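Local coordinates for transcriptional repressor PagR (Bacillus anthracis, PDB 2ZKZ), which represses expression of the pagA and atxA genes in Bacillus anthracis as a dimeric, DNA-binding transcription regulator of the ArsR family, at residues K31-L36 with K68-N73; L42-I47 with I79-N84. All coordinates share one frame; numbering follows the deposited sequence.

Contact 1: residues K31-L36 with K68-N73; sequences KIVNEL and KVLKRN
Leu36 N donates to Ile32 O at 3.0 Å, a helical bond that sets these two side chains one turn apart, both against Leu70. Across the contact everything is apolar. The branched end of Leu70 enters between Ile32, Val33 and Leu36, meeting Ile32 through CD2, Val33 through CD1 and Leu36 through CG and both methyls. The tightest approach is from Leu36, whose CD1 sits 3.5 Å from Leu70 CG. Ile32 reaches Leu70 CD2 through CG2 at 4.0 Å, the two side chains crossing at roughly a right angle. Val33 CG2 lies 4.2 Å from Leu70 CD1. The same Val33 methyl packs 3.9 Å from Val69 CG1, the branch opposite the backbone N of Val69 (chi1 178°). The torsions of Leu70, chi1 -92° and chi2 27°, are both well off the staggered values, which is consistent with a tightly packed branch. Leu62 and Met65 of helix 55-65 also touch Leu70, while Val88 of helix 86-95 touches both valines. With every touching residue buried and no polar group between them, the attachment of residues 68-73 to helix 27-39 here rests on shape fit and the exclusion of water.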
loop_
_atom_site.group_PDB
_atom_site.type_symbol
_atom_site.label_atom_id
_atom_site.label_comp_id
_atom_site.label_asym_id
_atom_site.label_seq_id
_atom_site.Cartn_x
_atom_site.Cartn_y
_atom_site.Cartn_z
ATOM N N LYS A 31 7.021 -8.323 5.494
ATOM C CA LYS A 31 7.755 -8.937 6.599
ATOM C C LYS A 31 9.077 -8.210 6.798
ATOM O O LYS A 31 9.465 -7.909 7.921
ATOM C CB LYS A 31 8.068 -10.404 6.311
ATOM C CG LYS A 31 6.952 -11.372 6.612
ATOM C CD LYS A 31 7.529 -12.717 7.061
ATOM C CE LYS A 31 8.355 -12.543 8.336
ATOM N NZ LYS A 31 8.844 -13.832 8.904
ATOM N N ILE A 32 9.776 -7.957 5.698
ATOM C CA ILE A 32 11.058 -7.265 5.759
ATOM C C ILE A 32 10.882 -5.890 6.400
ATOM O O ILE A 32 11.628 -5.520 7.305
ATOM C CB ILE A 32 11.671 -7.118 4.345
ATOM C CG1 ILE A 32 12.060 -8.499 3.815
ATOM C CG2 ILE A 32 12.871 -6.176 4.379
ATOM C CD1 ILE A 32 12.589 -8.504 2.373
ATOM N N VAL A 33 9.890 -5.134 5.944
ATOM C CA VAL A 33 9.660 -3.809 6.512
ATOM C C VAL A 33 9.336 -3.892 8.001
ATOM O O VAL A 33 9.837 -3.094 8.802
ATOM C CB VAL A 33 8.512 -3.072 5.782
ATOM C CG1 VAL A 33 8.239 -1.734 6.462
ATOM C CG2 VAL A 33 8.883 -2.861 4.326
ATOM N N ASN A 34 8.491 -4.846 8.379
ATOM C CA ASN A 34 8.132 -5.011 9.788
ATOM C C ASN A 34 9.395 -5.286 10.623
ATOM O O ASN A 34 9.583 -4.717 11.697
ATOM C CB ASN A 34 7.155 -6.178 9.956
ATOM C CG ASN A 34 6.566 -6.240 11.354
ATOM O OD1 ASN A 34 6.614 -7.275 12.020
ATOM N ND2 ASN A 34 6.007 -5.125 11.805
ATOM N N GLU A 35 10.258 -6.163 10.119
ATOM C CA GLU A 35 11.493 -6.500 10.825
ATOM C C GLU A 35 12.409 -5.288 10.997
ATOM O O GLU A 35 13.017 -5.106 12.055
ATOM C CB GLU A 35 12.242 -7.609 10.087
ATOM C CG GLU A 35 11.581 -8.973 10.143
ATOM C CD GLU A 35 11.379 -9.480 11.561
ATOM O OE1 GLU A 35 12.259 -9.253 12.418
ATOM O OE2 GLU A 35 10.344 -10.126 11.816
ATOM N N LEU A 36 12.525 -4.470 9.956
ATOM C CA LEU A 36 13.362 -3.279 10.028
ATOM C C LEU A 36 12.749 -2.271 10.990
ATOM O O LEU A 36 13.453 -1.493 11.623
ATOM C CB LEU A 36 13.524 -2.654 8.642
ATOM C CG LEU A 36 14.476 -3.439 7.739
ATOM C CD1 LEU A 36 14.435 -2.895 6.309
ATOM C CD2 LEU A 36 15.885 -3.348 8.318
ATOM N N LYS A 68 12.972 3.277 -2.732
ATOM C CA LYS A 68 11.559 3.624 -2.732
ATOM C C LYS A 68 10.954 3.359 -1.365
ATOM O O LYS A 68 10.266 4.204 -0.806
ATOM C CB LYS A 68 10.807 2.797 -3.780
ATOM C CG LYS A 68 11.175 3.106 -5.224
ATOM C CD LYS A 68 10.381 2.231 -6.188
ATOM C CE LYS A 68 10.717 2.560 -7.633
ATOM N NZ LYS A 68 10.024 1.643 -8.574
ATOM N N VAL A 69 11.225 2.174 -0.832
ATOM C CA VAL A 69 10.680 1.774 0.454
ATOM C C VAL A 69 11.747 1.707 1.541
ATOM O O VAL A 69 11.500 2.078 2.691
ATOM C CB VAL A 69 10.007 0.387 0.333
ATOM C CG1 VAL A 69 9.480 -0.066 1.679
ATOM C CG2 VAL A 69 8.895 0.445 -0.700
ATOM N N LEU A 70 12.934 1.242 1.160
ATOM C CA LEU A 70 14.045 1.080 2.091
ATOM C C LEU A 70 15.278 1.900 1.730
ATOM O O LEU A 70 15.494 2.265 0.569
ATOM C CB LEU A 70 14.441 -0.400 2.155
ATOM C CG LEU A 70 13.826 -1.325 3.212
ATOM C CD1 LEU A 70 12.469 -0.849 3.641
ATOM C CD2 LEU A 70 13.774 -2.738 2.654
ATOM N N LYS A 71 16.089 2.176 2.745
ATOM C CA LYS A 71 17.319 2.925 2.559
ATOM C C LYS A 71 18.508 1.978 2.730
ATOM O O LYS A 71 18.563 1.208 3.690
ATOM C CB LYS A 71 17.413 4.049 3.596
ATOM C CG LYS A 71 18.580 4.997 3.368
ATOM C CD LYS A 71 18.606 6.099 4.407
ATOM C CE LYS A 71 19.426 7.288 3.923
ATOM N NZ LYS A 71 20.719 6.852 3.328
ATOM N N ARG A 72 19.446 2.016 1.793
ATOM C CA ARG A 72 20.631 1.184 1.901
ATOM C C ARG A 72 21.714 2.040 2.558
ATOM O O ARG A 72 21.935 3.186 2.165
ATOM C CB ARG A 72 21.099 0.701 0.525
ATOM C CG ARG A 72 22.323 -0.197 0.596
ATOM C CD ARG A 72 22.695 -0.765 -0.767
ATOM N NE ARG A 72 22.970 0.289 -1.738
ATOM C CZ ARG A 72 23.210 0.069 -3.027
ATOM N NH1 ARG A 72 23.211 -1.169 -3.500
ATOM N NH2 ARG A 72 23.435 1.086 -3.844
ATOM N N ASN A 73 22.374 1.476 3.565
ATOM C CA ASN A 73 23.421 2.176 4.304
ATOM C C ASN A 73 24.715 1.374 4.313
ATOM O O ASN A 73 24.704 0.141 4.290
ATOM C CB ASN A 73 23.003 2.385 5.762
ATOM C CG ASN A 73 21.687 3.112 5.901
ATOM O OD1 ASN A 73 21.644 4.339 5.931
ATOM N ND2 ASN A 73 20.595 2.351 5.985
#

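Contact 2: residues L42-I47 with I79-N84; sequences LNVTQI and IYYSIN
Leu42 and Tyr81 form an antiparallel hydrogen-bonded pair in which each backbone amide serves the other's carbonyl. Tyr81 N gives the shorter, almost straight bond to Leu42 O (2.8 Å, 176° at the hydrogen), although it comes from above the carbonyl plane. In return, Leu42 N donates to Tyr81 O over 3.2 Å, this time in the carbonyl plane. Asn43, next in the chain, is the N-cap of helix 44-51. Its backbone N is taken by Gln46 OE1 at 2.8 Å, in plane and on a lone pair, so a side chain of the first turn folds back in the manner of one half of a capping box. Val44 N, at the start of the helix, donates to a water 3.0 Å away. That water in turn donates to Ile79 O at 2.6 Å, bridging the helix start to the strand. Val44 CG2 meets the edge of the Tyr81 ring, 4.1 Å from CE2, the two side chains pointing the same way; Leu36 and Leu62 also touch Tyr81. A short strand leading into the predicted helix-turn-helix and pairing with the hairpin of strands 71-75 and 78-82 is characteristic of the winged-helix fold of ArsR-family repressors.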
loop_
_atom_site.group_PDB
_atom_site.type_symbol
_atom_site.label_atom_id
_atom_site.label_comp_id
_atom_site.label_asym_id
_atom_site.label_seq_id
_atom_site.Cartn_x
_atom_site.Cartn_y
_atom_site.Cartn_z
ATOM N N LEU A 42 19.336 -3.783 9.692
ATOM C CA LEU A 42 19.613 -5.192 9.416
ATOM C C LEU A 42 20.361 -5.389 8.102
ATOM O O LEU A 42 20.035 -4.754 7.093
ATOM C CB LEU A 42 18.304 -5.987 9.343
ATOM C CG LEU A 42 17.440 -6.119 10.599
ATOM C CD1 LEU A 42 16.078 -6.713 10.213
ATOM C CD2 LEU A 42 18.146 -7.002 11.628
ATOM N N ASN A 43 21.367 -6.259 8.113
ATOM C CA ASN A 43 22.092 -6.537 6.883
ATOM C C ASN A 43 21.392 -7.718 6.217
ATOM O O ASN A 43 20.478 -8.314 6.800
ATOM C CB ASN A 43 23.589 -6.819 7.147
ATOM C CG ASN A 43 23.833 -7.968 8.117
ATOM O OD1 ASN A 43 24.773 -7.921 8.924
ATOM N ND2 ASN A 43 23.021 -9.006 8.031
ATOM N N VAL A 44 21.801 -8.040 4.997
ATOM C CA VAL A 44 21.191 -9.128 4.246
ATOM C C VAL A 44 21.183 -10.465 4.984
ATOM O O VAL A 44 20.166 -11.169 5.001
ATOM C CB VAL A 44 21.898 -9.302 2.877
ATOM C CG1 VAL A 44 21.233 -10.416 2.077
ATOM C CG2 VAL A 44 21.837 -7.991 2.099
ATOM N N THR A 45 22.305 -10.813 5.606
ATOM C CA THR A 45 22.400 -12.079 6.319
ATOM C C THR A 45 21.398 -12.172 7.469
ATOM O O THR A 45 20.794 -13.219 7.684
ATOM C CB THR A 45 23.828 -12.301 6.853
ATOM O OG1 THR A 45 24.755 -12.238 5.761
ATOM C CG2 THR A 45 23.941 -13.665 7.522
ATOM N N GLN A 46 21.226 -11.076 8.206
ATOM C CA GLN A 46 20.270 -11.043 9.307
ATOM C C GLN A 46 18.851 -11.205 8.764
ATOM O O GLN A 46 18.001 -11.834 9.392
ATOM C CB GLN A 46 20.372 -9.721 10.063
ATOM C CG GLN A 46 21.650 -9.556 10.873
ATOM C CD GLN A 46 21.793 -8.164 11.441
ATOM O OE1 GLN A 46 21.893 -7.190 10.698
ATOM N NE2 GLN A 46 21.799 -8.061 12.767
ATOM N N ILE A 47 18.603 -10.628 7.596
ATOM C CA ILE A 47 17.292 -10.706 6.963
ATOM C C ILE A 47 17.025 -12.119 6.448
ATOM O O ILE A 47 15.940 -12.664 6.629
ATOM C CB ILE A 47 17.186 -9.700 5.791
ATOM C CG1 ILE A 47 17.227 -8.269 6.341
ATOM C CG2 ILE A 47 15.901 -9.946 5.007
ATOM C CD1 ILE A 47 17.290 -7.176 5.279
ATOM N N ILE A 79 26.878 -3.440 4.867
ATOM C CA ILE A 79 25.802 -2.788 4.133
ATOM C C ILE A 79 24.558 -3.214 4.907
ATOM O O ILE A 79 24.311 -4.412 5.059
ATOM C CB ILE A 79 25.660 -3.317 2.689
ATOM C CG1 ILE A 79 26.829 -2.839 1.822
ATOM C CG2 ILE A 79 24.321 -2.852 2.109
ATOM C CD1 ILE A 79 26.854 -1.336 1.599
ATOM N N TYR A 80 23.797 -2.256 5.424
ATOM C CA TYR A 80 22.585 -2.598 6.158
ATOM C C TYR A 80 21.422 -1.725 5.701
ATOM O O TYR A 80 21.614 -0.631 5.176
ATOM C CB TYR A 80 22.774 -2.446 7.676
ATOM C CG TYR A 80 23.048 -1.037 8.151
ATOM C CD1 TYR A 80 24.345 -0.525 8.164
ATOM C CD2 TYR A 80 22.006 -0.212 8.584
ATOM C CE1 TYR A 80 24.601 0.773 8.596
ATOM C CE2 TYR A 80 22.253 1.088 9.016
ATOM C CZ TYR A 80 23.552 1.570 9.021
ATOM O OH TYR A 80 23.801 2.848 9.445
ATOM N N TYR A 81 20.215 -2.223 5.920
ATOM C CA TYR A 81 19.018 -1.512 5.517
ATOM C C TYR A 81 18.270 -0.893 6.675
ATOM O O TYR A 81 18.358 -1.349 7.812
ATOM C CB TYR A 81 18.104 -2.462 4.742
ATOM C CG TYR A 81 18.695 -2.848 3.412
ATOM C CD1 TYR A 81 18.460 -2.071 2.278
ATOM C CD2 TYR A 81 19.550 -3.947 3.298
ATOM C CE1 TYR A 81 19.063 -2.369 1.064
ATOM C CE2 TYR A 81 20.160 -4.258 2.084
ATOM C CZ TYR A 81 19.911 -3.458 0.971
ATOM O OH TYR A 81 20.521 -3.728 -0.226
ATOM N N SER A 82 17.532 0.165 6.368
ATOM C CA SER A 82 16.750 0.866 7.364
ATOM C C SER A 82 15.550 1.521 6.695
ATOM O O SER A 82 15.443 1.544 5.468
ATOM C CB SER A 82 17.606 1.940 8.037
ATOM O OG SER A 82 18.020 2.912 7.093
ATOM N N ILE A 83 14.638 2.035 7.510
ATOM C CA ILE A 83 13.466 2.729 6.991
ATOM C C ILE A 83 13.680 4.208 7.295
ATOM O O ILE A 83 13.848 4.582 8.457
ATOM C CB ILE A 83 12.165 2.289 7.694
ATOM C CG1 ILE A 83 11.935 0.788 7.518
ATOM C CG2 ILE A 83 10.985 3.068 7.121
ATOM C CD1 ILE A 83 10.806 0.253 8.416
ATOM N N ASN A 84 13.697 5.043 6.263
ATOM C CA ASN A 84 13.874 6.474 6.478
ATOM C C ASN A 84 12.688 7.283 5.933
ATOM O O ASN A 84 12.625 8.500 6.106
ATOM C CB ASN A 84 15.187 6.943 5.846
ATOM C CG ASN A 84 15.026 7.363 4.404
ATOM O OD1 ASN A 84 14.371 6.684 3.613
ATOM N ND2 ASN A 84 15.636 8.490 4.050
HETATM O O HOH W 1 24.195 -6.701 3.864
#

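In the fold
The centre of contact 1 lies about 2 Å from the centre of the chain and the contact is buried throughout, whereas that of contact 2 lies about 8 Å away and the contact is only partly buried, at the start of the predicted helix-turn-helix. Their chemistry follows their place: only aliphatic carbons meet in the first, while backbone bonds and a bridging water dominate the second. The two share the wing, since Asn73 N lies 2.8 Å from Tyr80 O in a probable hydrogen bond between its neighbouring strands. Val33 O also packs against Ile83 CD1, linking helix 27-39 to residues 79-84. Along the chain the segments alternate, and helix 55-65 packs against both contacts.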